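Local structure of benzyl alcohol dehydrogenase (Acinetobacter calcoaceticus, 1F8F) at residues Y91-K96 with S320-I325; G169-G174 with E327-Y332; C173-G178 with G335-D340. The protein catalyses the NAD-dependent oxidation of aromatic alcohols such as benzyl alcohol to the aldehyde, as a zinc-containing member of the medium-chain alcohol dehydrogenase family. All coordinates share one frame; numbering follows the deposited sequence.

Contact 1: residues Y91-K96 with S320-I325. With ZN (zinc ion), chain C.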
# COMPACT_ATOMS: atom_id res chain seq x y z
N TYR A 91 25.92 -0.09 -6.32
CA TYR A 91 26.35 0.95 -5.40
C TYR A 91 26.65 0.38 -4.00
O TYR A 91 26.51 -0.77 -3.67
CB TYR A 91 25.34 2.07 -5.30
CG TYR A 91 23.94 1.61 -4.86
CD1 TYR A 91 23.56 1.65 -3.52
CD2 TYR A 91 23.00 1.23 -5.80
CE1 TYR A 91 22.30 1.22 -3.12
CE2 TYR A 91 21.74 0.81 -5.45
CZ TYR A 91 21.39 0.85 -4.10
OH TYR A 91 20.14 0.42 -3.75
N GLY A 92 27.12 1.27 -3.14
CA GLY A 92 27.57 1.11 -1.79
C GLY A 92 26.65 1.46 -0.64
O GLY A 92 26.16 2.56 -0.43
N TYR A 93 26.32 0.40 0.15
CA TYR A 93 25.45 0.52 1.32
C TYR A 93 25.96 -0.21 2.56
O TYR A 93 26.72 -1.18 2.51
CB TYR A 93 24.00 0.15 1.01
CG TYR A 93 23.69 -1.28 0.66
CD1 TYR A 93 24.09 -1.79 -0.58
CD2 TYR A 93 23.00 -2.14 1.50
CE1 TYR A 93 23.84 -3.09 -0.98
CE2 TYR A 93 22.72 -3.44 1.13
CZ TYR A 93 23.15 -3.90 -0.10
OH TYR A 93 22.88 -5.21 -0.46
N CYS A 94 25.56 0.30 3.73
CA CYS A 94 25.99 -0.25 5.01
C CYS A 94 25.24 -1.51 5.44
O CYS A 94 26.00 -2.31 5.99
CB CYS A 94 26.00 0.80 6.12
SG CYS A 94 24.43 0.90 7.02
N GLY A 95 23.92 -1.59 5.23
CA GLY A 95 23.14 -2.77 5.54
C GLY A 95 22.88 -3.08 7.01
O GLY A 95 22.42 -4.17 7.40
N LYS A 96 23.11 -2.07 7.86
CA LYS A 96 22.92 -2.18 9.30
C LYS A 96 22.09 -0.98 9.79
O LYS A 96 21.60 -1.08 10.93
CB LYS A 96 24.29 -2.08 10.00
CG LYS A 96 25.34 -3.11 9.74
CD LYS A 96 26.51 -3.05 10.72
CE LYS A 96 27.77 -3.71 10.16
NZ LYS A 96 28.89 -3.71 11.16
N SER A 320 16.00 -3.30 -4.05
CA SER A 320 17.09 -4.00 -3.39
C SER A 320 17.79 -4.69 -4.56
O SER A 320 17.23 -5.54 -5.26
CB SER A 320 16.64 -4.93 -2.28
OG SER A 320 17.56 -6.02 -2.14
N PRO A 321 19.02 -4.26 -4.87
CA PRO A 321 19.77 -4.76 -6.02
C PRO A 321 20.02 -6.26 -6.07
O PRO A 321 19.97 -6.83 -7.18
CB PRO A 321 21.07 -3.96 -6.04
CG PRO A 321 20.77 -2.79 -5.17
CD PRO A 321 19.70 -3.13 -4.19
N LYS A 322 20.25 -6.90 -4.92
CA LYS A 322 20.46 -8.31 -4.76
C LYS A 322 19.22 -9.11 -5.21
O LYS A 322 19.37 -10.24 -5.69
CB LYS A 322 20.74 -8.68 -3.29
CG LYS A 322 22.17 -8.50 -2.82
CD LYS A 322 22.95 -9.84 -2.75
CE LYS A 322 24.42 -9.36 -2.94
NZ LYS A 322 25.45 -10.42 -2.80
N LYS A 323 18.05 -8.48 -5.14
CA LYS A 323 16.82 -9.01 -5.64
C LYS A 323 16.48 -8.56 -7.07
O LYS A 323 16.19 -9.38 -7.93
CB LYS A 323 15.63 -8.58 -4.74
CG LYS A 323 14.38 -9.39 -5.04
CD LYS A 323 13.10 -8.71 -4.51
CE LYS A 323 11.93 -9.68 -4.75
NZ LYS A 323 10.68 -9.12 -4.20
N PHE A 324 16.47 -7.27 -7.36
CA PHE A 324 16.11 -6.66 -8.63
C PHE A 324 17.05 -6.93 -9.80
O PHE A 324 16.55 -7.06 -10.94
CB PHE A 324 15.95 -5.12 -8.43
CG PHE A 324 15.16 -4.45 -9.54
CD1 PHE A 324 13.93 -4.92 -9.96
CD2 PHE A 324 15.65 -3.33 -10.21
CE1 PHE A 324 13.22 -4.29 -10.98
CE2 PHE A 324 14.95 -2.70 -11.20
CZ PHE A 324 13.70 -3.16 -11.61
N ILE A 325 18.38 -6.92 -9.60
CA ILE A 325 19.32 -7.13 -10.69
C ILE A 325 19.09 -8.46 -11.37
O ILE A 325 18.94 -8.49 -12.60
CB ILE A 325 20.79 -6.87 -10.37
CG1 ILE A 325 21.02 -5.33 -10.47
CG2 ILE A 325 21.79 -7.58 -11.32
CD1 ILE A 325 22.33 -5.03 -9.78
ZN ZN C . 22.72 1.71 5.74
O HOH W 1 20.53 -5.23 -1.82

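Contact 2: residues G169-G174 with E327-Y332. With ZN (zinc ion), chain B; SO4 (sulfate ion), chain E.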
# COMPACT_ATOMS: atom_id res chain seq x y z
N GLY A 169 27.49 -5.00 -16.55
CA GLY A 169 27.88 -3.92 -15.66
C GLY A 169 26.86 -2.81 -15.49
O GLY A 169 26.56 -2.30 -14.38
N PRO A 170 26.36 -2.23 -16.58
CA PRO A 170 25.42 -1.11 -16.55
C PRO A 170 24.18 -1.35 -15.73
O PRO A 170 23.53 -0.44 -15.21
CB PRO A 170 25.09 -0.91 -18.05
CG PRO A 170 26.39 -1.32 -18.72
CD PRO A 170 26.73 -2.60 -17.97
N LEU A 171 23.81 -2.61 -15.46
CA LEU A 171 22.70 -2.95 -14.59
C LEU A 171 23.01 -2.48 -13.18
O LEU A 171 22.08 -2.27 -12.39
CB LEU A 171 22.33 -4.44 -14.59
CG LEU A 171 21.83 -5.08 -15.90
CD1 LEU A 171 21.75 -6.60 -15.75
CD2 LEU A 171 20.48 -4.58 -16.25
N GLY A 172 24.27 -2.36 -12.75
CA GLY A 172 24.55 -1.87 -11.36
C GLY A 172 24.26 -0.37 -11.15
O GLY A 172 24.50 0.15 -10.04
N CYS A 173 23.84 0.39 -12.16
CA CYS A 173 23.51 1.77 -12.03
C CYS A 173 22.43 2.28 -12.99
O CYS A 173 21.27 2.36 -12.59
CB CYS A 173 24.66 2.78 -12.19
SG CYS A 173 24.17 4.49 -11.77
N GLY A 174 22.81 2.77 -14.18
CA GLY A 174 21.79 3.39 -15.05
C GLY A 174 20.57 2.57 -15.46
O GLY A 174 19.45 3.13 -15.55
N GLU A 327 16.33 -10.06 -11.39
CA GLU A 327 15.05 -10.03 -12.06
C GLU A 327 15.20 -9.39 -13.46
O GLU A 327 14.67 -9.89 -14.46
CB GLU A 327 13.93 -9.33 -11.26
CG GLU A 327 13.41 -10.10 -10.06
CD GLU A 327 12.64 -9.26 -9.07
OE1 GLU A 327 12.57 -8.02 -9.08
OE2 GLU A 327 12.03 -9.86 -8.16
N LEU A 328 15.98 -8.31 -13.57
CA LEU A 328 16.20 -7.73 -14.90
C LEU A 328 16.93 -8.71 -15.82
O LEU A 328 16.57 -8.79 -16.99
CB LEU A 328 16.93 -6.41 -14.83
CG LEU A 328 16.23 -5.29 -14.02
CD1 LEU A 328 17.18 -4.09 -14.01
CD2 LEU A 328 14.83 -4.99 -14.51
N VAL A 329 17.96 -9.42 -15.41
CA VAL A 329 18.67 -10.38 -16.28
C VAL A 329 17.70 -11.45 -16.78
O VAL A 329 17.83 -11.93 -17.91
CB VAL A 329 19.84 -11.08 -15.56
CG1 VAL A 329 20.49 -12.16 -16.40
CG2 VAL A 329 20.93 -10.12 -15.11
N ARG A 330 16.78 -11.90 -15.92
CA ARG A 330 15.80 -12.91 -16.32
C ARG A 330 14.82 -12.33 -17.32
O ARG A 330 14.48 -13.03 -18.25
CB ARG A 330 15.00 -13.45 -15.11
CG ARG A 330 13.77 -14.30 -15.32
CD ARG A 330 12.72 -14.19 -14.22
NE ARG A 330 13.06 -14.13 -12.86
CZ ARG A 330 13.22 -14.04 -11.59
NH1 ARG A 330 14.42 -14.32 -11.06
NH2 ARG A 330 12.29 -13.63 -10.72
N LEU A 331 14.36 -11.10 -17.20
CA LEU A 331 13.43 -10.47 -18.15
C LEU A 331 14.07 -10.30 -19.51
O LEU A 331 13.49 -10.55 -20.59
CB LEU A 331 12.95 -9.15 -17.51
CG LEU A 331 11.83 -9.32 -16.47
CD1 LEU A 331 11.52 -7.95 -15.91
CD2 LEU A 331 10.55 -9.92 -17.10
N TYR A 332 15.38 -9.98 -19.48
CA TYR A 332 16.17 -9.88 -20.69
C TYR A 332 16.28 -11.26 -21.34
O TYR A 332 16.08 -11.30 -22.56
CB TYR A 332 17.59 -9.35 -20.39
CG TYR A 332 18.62 -9.53 -21.49
CD1 TYR A 332 18.57 -8.72 -22.62
CD2 TYR A 332 19.60 -10.50 -21.46
CE1 TYR A 332 19.46 -8.86 -23.68
CE2 TYR A 332 20.52 -10.68 -22.49
CZ TYR A 332 20.44 -9.85 -23.60
OH TYR A 332 21.32 -9.96 -24.63
ZN ZN B . 25.45 6.08 -12.49
S SO4 E . 12.24 -13.24 -7.19
O1 SO4 E . 13.65 -12.87 -6.87
O2 SO4 E . 11.40 -12.94 -5.96
O3 SO4 E . 12.16 -14.72 -7.41
O4 SO4 E . 11.78 -12.49 -8.39

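Contact 3: residues C173-G178 with G335-D340. With ZN (zinc ion), chain B; NAD (nicotinamide-adenine-dinucleotide), chain F.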
# COMPACT_ATOMS: atom_id res chain seq x y z
N CYS A 173 23.84 0.39 -12.16
CA CYS A 173 23.51 1.77 -12.03
C CYS A 173 22.43 2.28 -12.99
O CYS A 173 21.27 2.36 -12.59
CB CYS A 173 24.66 2.78 -12.19
SG CYS A 173 24.17 4.49 -11.77
N GLY A 174 22.81 2.77 -14.18
CA GLY A 174 21.79 3.39 -15.05
C GLY A 174 20.57 2.57 -15.46
O GLY A 174 19.45 3.13 -15.55
N ILE A 175 20.70 1.29 -15.79
CA ILE A 175 19.57 0.45 -16.18
C ILE A 175 18.62 0.15 -15.01
O ILE A 175 17.43 0.35 -15.15
CB ILE A 175 20.03 -0.83 -16.89
CG1 ILE A 175 21.22 -0.55 -17.83
CG2 ILE A 175 18.88 -1.46 -17.70
CD1 ILE A 175 20.97 0.42 -18.98
N GLN A 176 19.14 -0.16 -13.80
CA GLN A 176 18.35 -0.39 -12.61
C GLN A 176 17.67 0.91 -12.19
O GLN A 176 16.54 0.89 -11.67
CB GLN A 176 19.08 -1.01 -11.41
CG GLN A 176 20.06 -0.21 -10.57
CD GLN A 176 20.61 -1.01 -9.40
OE1 GLN A 176 20.03 -2.07 -9.10
NE2 GLN A 176 21.69 -0.66 -8.71
N THR A 177 18.34 2.03 -12.45
CA THR A 177 17.78 3.31 -12.02
C THR A 177 16.50 3.61 -12.79
O THR A 177 15.45 3.98 -12.25
CB THR A 177 18.76 4.51 -12.18
OG1 THR A 177 19.89 4.41 -11.31
CG2 THR A 177 18.06 5.83 -11.85
N GLY A 178 16.55 3.42 -14.08
CA GLY A 178 15.40 3.73 -14.92
C GLY A 178 14.29 2.71 -14.82
O GLY A 178 13.11 3.14 -14.75
N GLY A 335 13.52 -12.31 -23.51
CA GLY A 335 13.20 -11.46 -24.62
C GLY A 335 12.25 -10.34 -24.28
O GLY A 335 11.75 -9.62 -25.16
N LYS A 336 12.00 -10.06 -23.01
CA LYS A 336 11.08 -8.97 -22.62
C LYS A 336 11.78 -7.69 -22.20
O LYS A 336 11.11 -6.75 -21.77
CB LYS A 336 10.21 -9.54 -21.49
CG LYS A 336 9.39 -10.75 -21.93
CD LYS A 336 8.52 -11.33 -20.86
CE LYS A 336 8.99 -12.65 -20.24
NZ LYS A 336 8.37 -12.84 -18.88
N PHE A 337 13.12 -7.58 -22.23
CA PHE A 337 13.72 -6.30 -21.80
C PHE A 337 15.06 -6.17 -22.49
O PHE A 337 16.09 -6.63 -21.96
CB PHE A 337 13.79 -6.35 -20.26
CG PHE A 337 14.46 -5.24 -19.57
CD1 PHE A 337 13.83 -4.01 -19.45
CD2 PHE A 337 15.74 -5.41 -19.06
CE1 PHE A 337 14.48 -2.95 -18.81
CE2 PHE A 337 16.35 -4.35 -18.41
CZ PHE A 337 15.74 -3.12 -18.27
N PRO A 338 15.01 -5.70 -23.74
CA PRO A 338 16.20 -5.68 -24.59
C PRO A 338 17.08 -4.48 -24.40
O PRO A 338 17.37 -3.74 -25.32
CB PRO A 338 15.54 -5.87 -25.96
CG PRO A 338 14.29 -5.04 -25.88
CD PRO A 338 13.81 -5.25 -24.48
N PHE A 339 17.67 -4.28 -23.21
CA PHE A 339 18.54 -3.17 -22.87
C PHE A 339 19.85 -3.25 -23.65
O PHE A 339 20.49 -2.22 -23.75
CB PHE A 339 18.88 -3.01 -21.37
CG PHE A 339 19.90 -4.03 -20.92
CD1 PHE A 339 19.51 -5.34 -20.69
CD2 PHE A 339 21.24 -3.71 -20.81
CE1 PHE A 339 20.38 -6.34 -20.31
CE2 PHE A 339 22.15 -4.69 -20.45
CZ PHE A 339 21.72 -5.99 -20.19
N ASP A 340 20.26 -4.40 -24.18
CA ASP A 340 21.42 -4.50 -25.04
C ASP A 340 21.33 -3.56 -26.26
O ASP A 340 22.34 -3.29 -26.91
CB ASP A 340 21.67 -5.91 -25.56
CG ASP A 340 20.61 -6.54 -26.41
OD1 ASP A 340 19.42 -6.20 -26.41
OD2 ASP A 340 20.99 -7.44 -27.19
ZN ZN B . 25.45 6.08 -12.49
PA NAD F . 22.12 10.76 -20.89
O1A NAD F . 22.36 9.45 -21.58
O2A NAD F . 23.00 11.89 -21.22
O5B NAD F . 20.58 11.14 -20.97
C5B NAD F . 19.87 12.37 -20.66
C4B NAD F . 19.08 12.86 -21.86
O4B NAD F . 18.49 14.16 -21.55
C3B NAD F . 19.85 13.05 -23.18
O3B NAD F . 19.40 12.16 -24.20
C2B NAD F . 19.58 14.49 -23.62
O2B NAD F . 19.31 14.66 -25.02
C1B NAD F . 18.34 14.84 -22.78
N9A NAD F . 18.16 16.26 -22.52
C8A NAD F . 19.05 17.16 -21.96
N7A NAD F . 18.55 18.39 -21.87
C5A NAD F . 17.28 18.28 -22.40
C6A NAD F . 16.24 19.21 -22.60
N6A NAD F . 16.29 20.50 -22.26
N1A NAD F . 15.09 18.76 -23.15
C2A NAD F . 15.00 17.44 -23.51
N3A NAD F . 15.89 16.50 -23.37
C4A NAD F . 17.02 16.99 -22.81
O3 NAD F . 22.23 10.44 -19.29
PN NAD F . 21.71 9.12 -18.56
O1N NAD F . 20.41 8.69 -19.11
O2N NAD F . 22.75 8.09 -18.63
O5D NAD F . 21.57 9.72 -17.06
C5D NAD F . 20.41 10.51 -16.73
C4D NAD F . 20.55 11.37 -15.52
O4D NAD F . 20.24 10.65 -14.28
C3D NAD F . 21.81 12.20 -15.24
O3D NAD F . 21.43 13.37 -14.50
C2D NAD F . 22.53 11.26 -14.26
O2D NAD F . 23.61 11.86 -13.56
C1D NAD F . 21.30 10.99 -13.37
N1N NAD F . 21.50 9.77 -12.59
C2N NAD F . 20.78 9.68 -11.44
C3N NAD F . 20.89 8.53 -10.69
C7N NAD F . 20.08 8.30 -9.36
O7N NAD F . 20.25 7.26 -8.73
N7N NAD F . 19.23 9.33 -9.02
C4N NAD F . 21.70 7.44 -11.13
C5N NAD F . 21.89 7.47 -12.53
C6N NAD F . 21.83 8.59 -13.33

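Contact 1: residues Y91-K96 with S320-I325
Two tyrosines of the loop 91-96 reach the first turn of helix 321-333, one by apolar contact and the other chiefly through water. The phenol end of Tyr91 lies against the pyrrolidine ring of Pro321: Tyr91 OH is 3.6 Å from Pro321 CG, and Tyr91 CE2 is 3.7 Å from the same carbon. Pro321 CG approaches the hydroxyl end of the ring obliquely, and the two side chains stand nearly perpendicular. With CG held between the backbone N and the carbonyl carbon (chi1 57°), the Tyr91 ring is thrown across to the proline although its CB does not point there. Gln176 of helix 174-186 packs on both residues. Tyr93 makes a looser van der Waals touch, Tyr93 OH standing 4.1 Å from Lys322 CG.

The loop belongs to the GroES-like domain and leads into the structural zinc site of this dehydrogenase family, where Cys94 SG binds the zinc ion at 2.3 Å together with Cys97, Cys100 and Cys108. Lys96 N also donates to Cys94 SG over 3.4 Å in a nearly straight bond (168°), which may temper part of the charge on the metal-bound sulfur.

Polar links between the segments run through one water, which is 2.7 Å from Tyr93 OH and 3.1 Å from Ser320 OG. Ser320 precedes the helix at the N-cap position without a capping bond from its side chain; its carbonyl oxygen accepts from both Lys323 N and Phe324 N. The chain of Lys322 bends at chi2 and carries NZ to the carbonyl oxygens of Thr156 and Glu153, while Lys96 NZ forms a salt bridge with Glu153 of the second subunit.

Contact 2: residues G169-G174 with E327-Y332
With CG beside the backbone N and anti to the carbonyl carbon (chi1 -63°) and an extended chi2 of 170°, Leu171 sends its two methyl groups to different residues of helix 321-333. Leu328 has nearly the same pair of torsions, and the two leucines run antiparallel alongside one another, Leu171 CD2 lying 4.0 Å from Leu328 CD1. The other branch, Leu171 CD1, comes to 3.7 Å from Val329 CG2, and here the side chains are set almost square to each other. One leucine thus spans two successive residues of the helix with its forked end. The leucine pair joins the turn to helix 321-333, and Leu328 extends this to helix 174-186 by resting on Ala179.

Backbone bonds shape the turn that carries Leu171: Gly172 N donates to Gly169 O at 2.8 Å, and Cys173 N donates to Pro170 O at 3.2 Å. Cys173 then follows at the N-cap position of helix 174-186 and binds the zinc ion through SG at 2.2 Å, one of four atoms on the metal, Cys44 and His65 supplying two of the others. This is the catalytic zinc site as known in medium-chain alcohol dehydrogenases.

Away from the leucines, Arg330 meets a sulfate ion, probably from the crystallisation liquor, at the guanidinium edge: its NH2 makes a weak bond of 2.6 Å to sulfate O4, with an angle of 130°. The same nitrogen bonds to Ala191 O of the third subunit. The facing surfaces are wholly apolar and buried, so shape and hydrophobic burial account for the contact, while the polar chemistry is left to the zinc ligand and the subunit boundary.

Contact 3: residues C173-G178 with G335-D340
Helix 174-186, which starts at the catalytic zinc site and runs beside the cofactor of this Rossmann-fold dehydrogenase, packs its first turn against the loop that follows helix 321-333. Ile175 does the touching for the helix. Its CG2, anti to the backbone N, projects to the edge of the Phe337 ring, near the ring plane, and lies 3.6 Å from Phe337 CZ and 3.9 Å from Phe337 CE2. The same methyl group is 4.0 Å from Phe339 CB, so one methyl touches both phenylalanines.

Two turns shape the loop. Gly335, just after helix 321-333, closes it in a Schellman motif with positive phi (88°), and Pro338, between the two phenylalanines, is the centre of an inverse gamma turn. The Phe339 ring also makes an edge-to-face (T-shaped) stack with Tyr332, while Phe337 and Ile175 both also pack on helix 201-213, through Leu208 and Ser205 respectively.

The other side of the helix faces the nicotinamide. Cys173 SG, besides binding zinc, lies 3.8 Å from NAD C5N. Thr177 CG2 is 4.0 Å from NAD C4N, the carbon that takes up hydride, and Thr177 OG1 comes to 3.5 Å from that atom. This hydroxyl donates to Cys173 O at 2.8 Å from above the carbonyl plane, 48° out of it, and the oxygen accepts from Thr177 N as well.

Contacts 2 and 3 are buried, with centres only about 5 Å apart; contact 1 is partly buried, its centre about 13 Å from that of contact 2. Helix 321-333 supplies a segment to contacts 1 and 2 and leads into the loop of contact 3, while residues 173 and 174 are common to contacts 2 and 3. Ile325 CG1 ties contact 1 to both others, packing 3.8 Å from Leu171 O of contact 2 and 3.7 Å from Gln176 OE1 of contact 3. Chemistry follows position: aliphatic branches meet in contact 2, a methyl meets one aromatic edge and the CB of another phenylalanine in contact 3, and tyrosines with a bridging water serve contact 1, nearest the structural zinc.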